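Local coordinates for uncharacterized protein (Deinococcus radiodurans, PDB 3GG7) that is of unknown function but binds manganese, belongs to the TatD-type metal-dependent hydrolases and probably hydrolyses ester bonds, at residues D11-P16 and A207-V212; G170-R175 and P198-D203; V191-D196 and E217-I222. All blocks are in the same frame, centred on the assembly; numbering follows the deposited sequence.

How the contacts relate
Strand 4-8 opens the barrel, and residues 11-16 just beyond it are separated by 190 residues from their partner, 207-212; contact 1 therefore closes a loop that takes in nearly the whole barrel. Contact 2 is nested inside that loop, joining the short helical segment 170-175 after strand 166-169 to the segment 198-203. Contact 3 crosses both of the others: it starts on the last barrel strand, at 191-196, and ends at 217-222 on the helix that follows 207-212. The three also touch directly. Leu-200 of contact 2 packs on Thr-195 of contact 3, and Val-212 of contact 1 on Thr-193, tying the first and last barrel strands, their loops and helix 212-223 together.

Contact 1. Residues D11-P16 and A207-V212; sequences DLYPDP and ALPWDV
The phenol of Tyr-13 reaches across to residues 207-209, joining the loop that follows strand 4-8, the first of the TIM barrel, to the one that leads into helix 212-223. Its hydroxyl does the main work: OH donates to O of Ala-207 at 2.6 Å, a short bond that meets the carbonyl at a C=O...O angle of 134° and is tilted somewhat from the carbonyl plane. That oxygen lies at the edge of the ring, while two apolar groups approach the ring obliquely: CD2 of Leu-208 lies 3.6 Å from CE1 of Tyr-13, and CD of Pro-209 is 3.6 Å from the phenol OH. The ring gets there because CG stands anti to the carbonyl carbon (chi1 -73°), which sends the side chain across although the nearest CA atoms, those of Tyr-13 and Leu-208, are 9.1 Å apart. A phenylalanine here would probably keep much of the apolar contact but leave the Ala-207 carbonyl without its phenol donor, so that the two loops would be less firmly joined. Behind this first shell, Val-19 of helix 16-25 touches both Tyr-13 and Pro-209. Leu-208 is positioned in turn by its neighbours: CB sits over the centre of one face of the Trp-210 ring, and N donates to OD2 of Asp-211 at 2.9 Å, nearly straight at 164° and from above the carboxylate plane.

Contact 2. Residues G170-R175 and P198-D203; sequences GPTMVR and PFLELD
O of Leu-200 accepts a probable hydrogen bond from N of Ala-207 at 2.9 Å, while the side chain of the same leucine faces Pro-171 and Thr-172. The bond flanks the short hairpin of strands 201-202 and 205-206 and ties the backbone of Leu-200 to segment 207-212 of contact 1. What meets across the segments is carbon on carbon. The isobutyl group of Leu-200 extends toward residues 170-175, with CG anti to the backbone N (chi1 171°), and its two methyls divide the work. CD2 presses on the proline ring, 3.3 Å from CG of Pro-171 and 3.4 Å from its CD. CD1 meets CG2 of Thr-172 at 3.2 Å, the two side chains running past each other in opposite directions. Leu-202 comes to the same proline from another quarter: its side chain stands at about a right angle to Pro-171 and brings CD2 of Leu-202 to 3.5 Å from CB of Pro-171. All of these pairs are unusually close, so the packing is tight and possibly strained, most of all at the Thr-172 methyl. Outside the segments, Trp-149 touches both Thr-172 and Leu-200, and Val-215 of helix 212-223 touches Pro-171. The backbone of 170-175 coils only loosely, O of Gly-170 accepting weak hydrogen bonds from N of Met-173 and N of Val-174. The Leu-200 side chain also comes within about 4 Å of that of Asp-196, nearest atoms, and its nearest atom is about 8 Å from the manganese. A short helical turn directly after strand 166-169, met by the loop that follows the last strand, thus forms part of the loop layer close to the metal centre of a TatD-type TIM barrel.

Contact 3. Residues V191-D196 and E217-I222; sequences VLTETD and EGLSKI. With MN (manganese (II) ion), chain B.
Strand 191-193 runs past helix 212-223 with the closest pair of CA atoms, those of Thr-193 and Leu-219, 9.2 Å apart, a separation bridged here by side chains. The extended backbone alternates: Val-191 and Thr-193 direct their side chains toward the helix, while Leu-192 faces the other way. Leu-219 answers both with one methyl. CD1 lies 3.8 Å from CG2 of Thr-193, and it meets CG1 of Val-191 tip to tip at 4.2 Å. A chi1 of 177° swings CG1 of Val-191 away from the backbone N and out toward the helix. The methyl of Thr-193 reaches the leucine differently, CG2 lying opposite the carbonyl carbon and beside the backbone N, and its hydroxyl is satisfied elsewhere, OG1 being hydrogen-bonded to O of Ile-4. This is the strand-to-helix packing of a TIM barrel, in which the outer face of the parallel strands is covered by helices. Strand 191-193 is the eighth and last: Leu-192 is backbone-bonded to Val-169 of strand 166-169, and Thr-193 to Phe-6 of the first strand, so the ring closes here. Val-230 and Ile-183, from two other helices, also touch Leu-219. Beyond the strand the chain carries Asp-196 to the metal site at the C-terminal end of the barrel strands, where OD1 binds manganese at 2.2 Å, together with His-7, His-9 and Glu-86. OD2 stays 3.5 Å from the manganese, and it accepts a hydrogen bond of 2.6 Å from the water that is itself bound to the metal at 2.0 Å.

Contact 1. Residues D11-P16 and A207-V212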
# COMPACT_ATOMS: atom_id res chain seq x y z
N ASP A 11 10.83 5.48 -5.60
CA ASP A 11 12.26 5.57 -5.29
C ASP A 11 13.06 4.34 -5.77
O ASP A 11 14.28 4.30 -5.59
CB ASP A 11 12.49 5.92 -3.81
CG ASP A 11 12.05 4.83 -2.85
OD1 ASP A 11 11.70 3.71 -3.30
OD2 ASP A 11 12.05 5.14 -1.62
N LEU A 12 12.40 3.36 -6.37
CA LEU A 12 13.06 2.16 -6.85
C LEU A 12 13.18 2.13 -8.37
O LEU A 12 13.72 1.16 -8.91
CB LEU A 12 12.35 0.91 -6.34
CG LEU A 12 12.36 0.70 -4.82
CD1 LEU A 12 11.67 -0.62 -4.44
CD2 LEU A 12 13.80 0.76 -4.25
N TYR A 13 12.69 3.17 -9.05
CA TYR A 13 12.86 3.29 -10.51
C TYR A 13 14.27 3.78 -10.83
O TYR A 13 14.89 4.46 -10.02
CB TYR A 13 11.83 4.24 -11.10
CG TYR A 13 10.44 3.69 -11.16
CD1 TYR A 13 10.04 2.86 -12.19
CD2 TYR A 13 9.53 3.97 -10.16
CE1 TYR A 13 8.75 2.33 -12.25
CE2 TYR A 13 8.23 3.45 -10.20
CZ TYR A 13 7.83 2.65 -11.24
OH TYR A 13 6.52 2.16 -11.20
N PRO A 14 14.77 3.47 -12.04
CA PRO A 14 16.07 4.04 -12.37
C PRO A 14 16.15 5.58 -12.37
O PRO A 14 17.19 6.13 -11.98
CB PRO A 14 16.35 3.49 -13.77
CG PRO A 14 15.66 2.20 -13.79
CD PRO A 14 14.41 2.35 -12.93
N ASP A 15 15.05 6.25 -12.73
CA ASP A 15 14.97 7.71 -12.74
C ASP A 15 13.69 8.13 -12.00
O ASP A 15 12.68 8.42 -12.64
CB ASP A 15 14.95 8.21 -14.20
CG ASP A 15 15.06 9.71 -14.33
OD1 ASP A 15 14.80 10.47 -13.37
OD2 ASP A 15 15.34 10.17 -15.46
N PRO A 16 13.74 8.15 -10.66
CA PRO A 16 12.51 8.48 -9.90
C PRO A 16 11.91 9.83 -10.20
O PRO A 16 10.67 9.99 -10.20
CB PRO A 16 12.98 8.42 -8.44
CG PRO A 16 14.06 7.39 -8.47
CD PRO A 16 14.80 7.66 -9.76
N ALA A 207 6.00 -2.30 -14.08
CA ALA A 207 4.85 -1.40 -14.11
C ALA A 207 5.21 0.04 -13.79
O ALA A 207 6.13 0.30 -12.98
CB ALA A 207 3.79 -1.87 -13.15
N LEU A 208 4.52 0.95 -14.46
CA LEU A 208 4.54 2.39 -14.17
C LEU A 208 3.21 2.80 -13.58
O LEU A 208 2.19 2.13 -13.80
CB LEU A 208 4.80 3.19 -15.46
CG LEU A 208 6.21 3.02 -16.01
CD1 LEU A 208 6.18 3.47 -17.48
CD2 LEU A 208 7.20 3.83 -15.15
N PRO A 209 3.18 3.91 -12.83
CA PRO A 209 1.93 4.31 -12.16
C PRO A 209 0.71 4.43 -13.07
O PRO A 209 -0.41 4.08 -12.66
CB PRO A 209 2.28 5.65 -11.51
CG PRO A 209 3.75 5.59 -11.31
CD PRO A 209 4.31 4.77 -12.44
N TRP A 210 0.92 4.88 -14.29
CA TRP A 210 -0.21 5.09 -15.17
C TRP A 210 -0.75 3.78 -15.76
O TRP A 210 -1.80 3.78 -16.41
CB TRP A 210 0.10 6.17 -16.24
CG TRP A 210 1.44 6.12 -16.87
CD1 TRP A 210 1.76 5.57 -18.08
CD2 TRP A 210 2.66 6.67 -16.35
NE1 TRP A 210 3.08 5.75 -18.34
CE2 TRP A 210 3.67 6.42 -17.30
CE3 TRP A 210 2.99 7.36 -15.18
CZ2 TRP A 210 4.99 6.82 -17.10
CZ3 TRP A 210 4.30 7.75 -14.99
CH2 TRP A 210 5.29 7.48 -15.93
N ASP A 211 -0.10 2.65 -15.47
CA ASP A 211 -0.66 1.34 -15.80
C ASP A 211 -1.88 1.05 -14.93
O ASP A 211 -2.58 0.04 -15.12
CB ASP A 211 0.36 0.21 -15.59
CG ASP A 211 1.48 0.20 -16.60
OD1 ASP A 211 1.26 0.56 -17.78
OD2 ASP A 211 2.60 -0.20 -16.24
N VAL A 212 -2.11 1.90 -13.93
CA VAL A 212 -3.31 1.80 -13.09
C VAL A 212 -4.59 1.99 -13.91
O VAL A 212 -5.65 1.53 -13.48
CB VAL A 212 -3.24 2.76 -11.84
CG1 VAL A 212 -3.62 4.18 -12.18
CG2 VAL A 212 -4.10 2.24 -10.69

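Contact 2. Residues G170-R175 and P198-D203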
# COMPACT_ATOMS: atom_id res chain seq x y z
N GLY A 170 -4.39 -4.26 -7.62
CA GLY A 170 -3.52 -4.02 -8.75
C GLY A 170 -3.84 -4.81 -9.99
O GLY A 170 -4.84 -5.54 -10.04
N PRO A 171 -2.98 -4.70 -11.01
CA PRO A 171 -3.23 -5.36 -12.29
C PRO A 171 -3.40 -6.87 -12.24
O PRO A 171 -4.22 -7.42 -12.98
CB PRO A 171 -1.97 -5.01 -13.09
CG PRO A 171 -1.55 -3.66 -12.53
CD PRO A 171 -1.83 -3.78 -11.06
N THR A 172 -2.65 -7.56 -11.39
CA THR A 172 -2.71 -9.02 -11.35
C THR A 172 -4.05 -9.47 -10.76
O THR A 172 -4.66 -10.43 -11.25
CB THR A 172 -1.52 -9.66 -10.60
OG1 THR A 172 -1.55 -9.29 -9.22
CG2 THR A 172 -0.20 -9.25 -11.21
N MET A 173 -4.53 -8.76 -9.75
CA MET A 173 -5.78 -9.11 -9.08
C MET A 173 -7.01 -9.01 -9.99
O MET A 173 -7.91 -9.85 -9.88
CB MET A 173 -5.98 -8.25 -7.83
CG MET A 173 -4.99 -8.57 -6.71
SD MET A 173 -5.27 -7.61 -5.21
CE MET A 173 -6.83 -8.31 -4.60
N VAL A 174 -7.07 -8.00 -10.86
CA VAL A 174 -8.24 -7.84 -11.72
C VAL A 174 -8.24 -8.78 -12.94
O VAL A 174 -9.27 -8.91 -13.60
CB VAL A 174 -8.43 -6.38 -12.23
CG1 VAL A 174 -8.58 -5.42 -11.07
CG2 VAL A 174 -7.30 -5.98 -13.18
N ARG A 175 -7.11 -9.42 -13.20
CA ARG A 175 -6.92 -10.29 -14.37
C ARG A 175 -6.88 -11.80 -14.04
O ARG A 175 -6.62 -12.62 -14.94
CB ARG A 175 -5.62 -9.91 -15.10
N PRO A 198 8.03 -0.63 -9.16
CA PRO A 198 8.40 -1.46 -10.33
C PRO A 198 8.43 -2.97 -10.01
O PRO A 198 8.88 -3.76 -10.85
CB PRO A 198 9.80 -0.95 -10.67
CG PRO A 198 10.39 -0.63 -9.35
CD PRO A 198 9.24 -0.15 -8.45
N PHE A 199 8.00 -3.36 -8.82
CA PHE A 199 7.98 -4.77 -8.41
C PHE A 199 7.07 -5.62 -9.28
O PHE A 199 7.45 -6.71 -9.74
CB PHE A 199 7.51 -4.91 -6.97
CG PHE A 199 8.55 -4.58 -5.95
CD1 PHE A 199 9.76 -5.27 -5.93
CD2 PHE A 199 8.31 -3.64 -4.97
CE1 PHE A 199 10.72 -4.98 -4.97
CE2 PHE A 199 9.28 -3.35 -4.00
CZ PHE A 199 10.47 -4.02 -4.00
N LEU A 200 5.86 -5.12 -9.50
CA LEU A 200 4.92 -5.76 -10.40
C LEU A 200 5.43 -5.62 -11.82
O LEU A 200 5.77 -4.52 -12.27
CB LEU A 200 3.53 -5.13 -10.30
CG LEU A 200 2.60 -5.67 -11.41
CD1 LEU A 200 2.18 -7.11 -11.10
CD2 LEU A 200 1.39 -4.79 -11.67
N GLU A 201 5.50 -6.74 -12.52
CA GLU A 201 5.77 -6.71 -13.95
C GLU A 201 4.50 -6.97 -14.74
O GLU A 201 3.71 -7.84 -14.39
CB GLU A 201 6.85 -7.71 -14.30
CG GLU A 201 8.19 -7.26 -13.83
CD GLU A 201 9.28 -8.24 -14.12
OE1 GLU A 201 9.02 -9.24 -14.83
OE2 GLU A 201 10.40 -8.01 -13.64
N LEU A 202 4.30 -6.18 -15.79
CA LEU A 202 3.25 -6.41 -16.77
C LEU A 202 3.94 -6.71 -18.08
O LEU A 202 4.80 -5.94 -18.53
CB LEU A 202 2.37 -5.17 -16.93
CG LEU A 202 1.60 -4.75 -15.69
CD1 LEU A 202 1.03 -3.35 -15.87
CD2 LEU A 202 0.52 -5.78 -15.39
N ASP A 203 3.60 -7.85 -18.68
CA ASP A 203 4.22 -8.28 -19.92
C ASP A 203 5.76 -8.23 -19.89
O ASP A 203 6.41 -7.81 -20.85
CB ASP A 203 3.63 -7.47 -21.10
CG ASP A 203 2.10 -7.55 -21.16
OD1 ASP A 203 1.56 -8.67 -21.25
OD2 ASP A 203 1.43 -6.50 -21.09

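Contact 3. Residues V191-D196 and E217-I222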
# COMPACT_ATOMS: atom_id res chain seq x y z
N VAL A 191 -12.34 0.13 -1.71
CA VAL A 191 -11.44 -0.31 -2.77
C VAL A 191 -10.66 0.87 -3.37
O VAL A 191 -11.24 1.88 -3.77
CB VAL A 191 -12.18 -1.10 -3.85
CG1 VAL A 191 -11.27 -1.50 -5.00
CG2 VAL A 191 -12.75 -2.35 -3.20
N LEU A 192 -9.34 0.73 -3.37
CA LEU A 192 -8.42 1.68 -4.00
C LEU A 192 -7.67 0.92 -5.07
O LEU A 192 -7.61 -0.32 -5.06
CB LEU A 192 -7.42 2.23 -2.95
CG LEU A 192 -8.07 2.86 -1.72
CD1 LEU A 192 -7.02 3.15 -0.68
CD2 LEU A 192 -8.89 4.11 -2.09
N THR A 193 -7.05 1.65 -5.99
CA THR A 193 -6.27 1.07 -7.07
C THR A 193 -4.77 1.31 -6.81
O THR A 193 -4.42 2.32 -6.25
CB THR A 193 -6.68 1.68 -8.43
OG1 THR A 193 -6.75 3.10 -8.33
CG2 THR A 193 -8.07 1.16 -8.88
N GLU A 194 -3.92 0.39 -7.26
CA GLU A 194 -2.45 0.51 -7.13
C GLU A 194 -1.76 -0.17 -8.30
O GLU A 194 -2.41 -0.90 -9.05
CB GLU A 194 -1.97 -0.16 -5.83
CG GLU A 194 -2.13 -1.70 -5.80
CD GLU A 194 -1.37 -2.38 -4.64
OE1 GLU A 194 -1.55 -1.96 -3.48
OE2 GLU A 194 -0.57 -3.30 -4.92
N THR A 195 -0.46 0.04 -8.46
CA THR A 195 0.38 -0.79 -9.33
C THR A 195 1.44 -1.63 -8.60
O THR A 195 1.80 -2.69 -9.05
CB THR A 195 1.13 -0.01 -10.40
OG1 THR A 195 2.09 0.88 -9.79
CG2 THR A 195 0.17 0.75 -11.32
N ASP A 196 2.00 -1.11 -7.50
CA ASP A 196 3.19 -1.68 -6.91
C ASP A 196 4.38 -1.72 -7.88
O ASP A 196 5.25 -2.61 -7.78
CB ASP A 196 2.93 -3.09 -6.34
CG ASP A 196 3.95 -3.47 -5.26
OD1 ASP A 196 4.51 -2.56 -4.61
OD2 ASP A 196 4.17 -4.69 -5.06
N GLU A 217 -9.97 -0.26 -15.67
CA GLU A 217 -10.64 -1.02 -16.73
C GLU A 217 -11.03 -2.41 -16.21
O GLU A 217 -12.16 -2.86 -16.43
CB GLU A 217 -9.76 -1.12 -17.97
CG GLU A 217 -9.62 0.23 -18.68
CD GLU A 217 -8.57 0.26 -19.78
OE1 GLU A 217 -7.76 -0.69 -19.87
OE2 GLU A 217 -8.55 1.25 -20.56
N GLY A 218 -10.12 -3.06 -15.49
CA GLY A 218 -10.42 -4.37 -14.87
C GLY A 218 -11.59 -4.32 -13.89
O GLY A 218 -12.46 -5.22 -13.89
N LEU A 219 -11.62 -3.30 -13.04
CA LEU A 219 -12.71 -3.11 -12.10
C LEU A 219 -14.03 -2.79 -12.81
O LEU A 219 -15.10 -3.17 -12.33
CB LEU A 219 -12.39 -2.00 -11.10
CG LEU A 219 -11.42 -2.34 -9.97
CD1 LEU A 219 -11.09 -1.06 -9.15
CD2 LEU A 219 -11.99 -3.44 -9.07
N SER A 220 -13.97 -2.04 -13.91
CA SER A 220 -15.16 -1.74 -14.72
C SER A 220 -15.84 -3.05 -15.13
O SER A 220 -17.07 -3.17 -15.07
CB SER A 220 -14.76 -0.92 -15.96
OG SER A 220 -15.86 -0.73 -16.85
N LYS A 221 -15.04 -4.03 -15.53
CA LYS A 221 -15.55 -5.33 -15.97
C LYS A 221 -16.11 -6.15 -14.82
O LYS A 221 -17.20 -6.75 -14.92
CB LYS A 221 -14.44 -6.13 -16.66
CG LYS A 221 -13.94 -5.56 -17.97
CD LYS A 221 -12.83 -6.45 -18.53
CE LYS A 221 -12.30 -5.94 -19.87
NZ LYS A 221 -11.99 -7.07 -20.82
N ILE A 222 -15.37 -6.20 -13.71
CA ILE A 222 -15.78 -6.97 -12.55
C ILE A 222 -17.03 -6.37 -11.89
O ILE A 222 -17.95 -7.11 -11.53
CB ILE A 222 -14.64 -7.08 -11.51
CG1 ILE A 222 -13.48 -7.88 -12.09
CG2 ILE A 222 -15.13 -7.76 -10.25
CD1 ILE A 222 -12.18 -7.77 -11.31
MN MN B . 5.22 -2.50 -2.49
O HOH W 1 5.15 -4.53 -2.62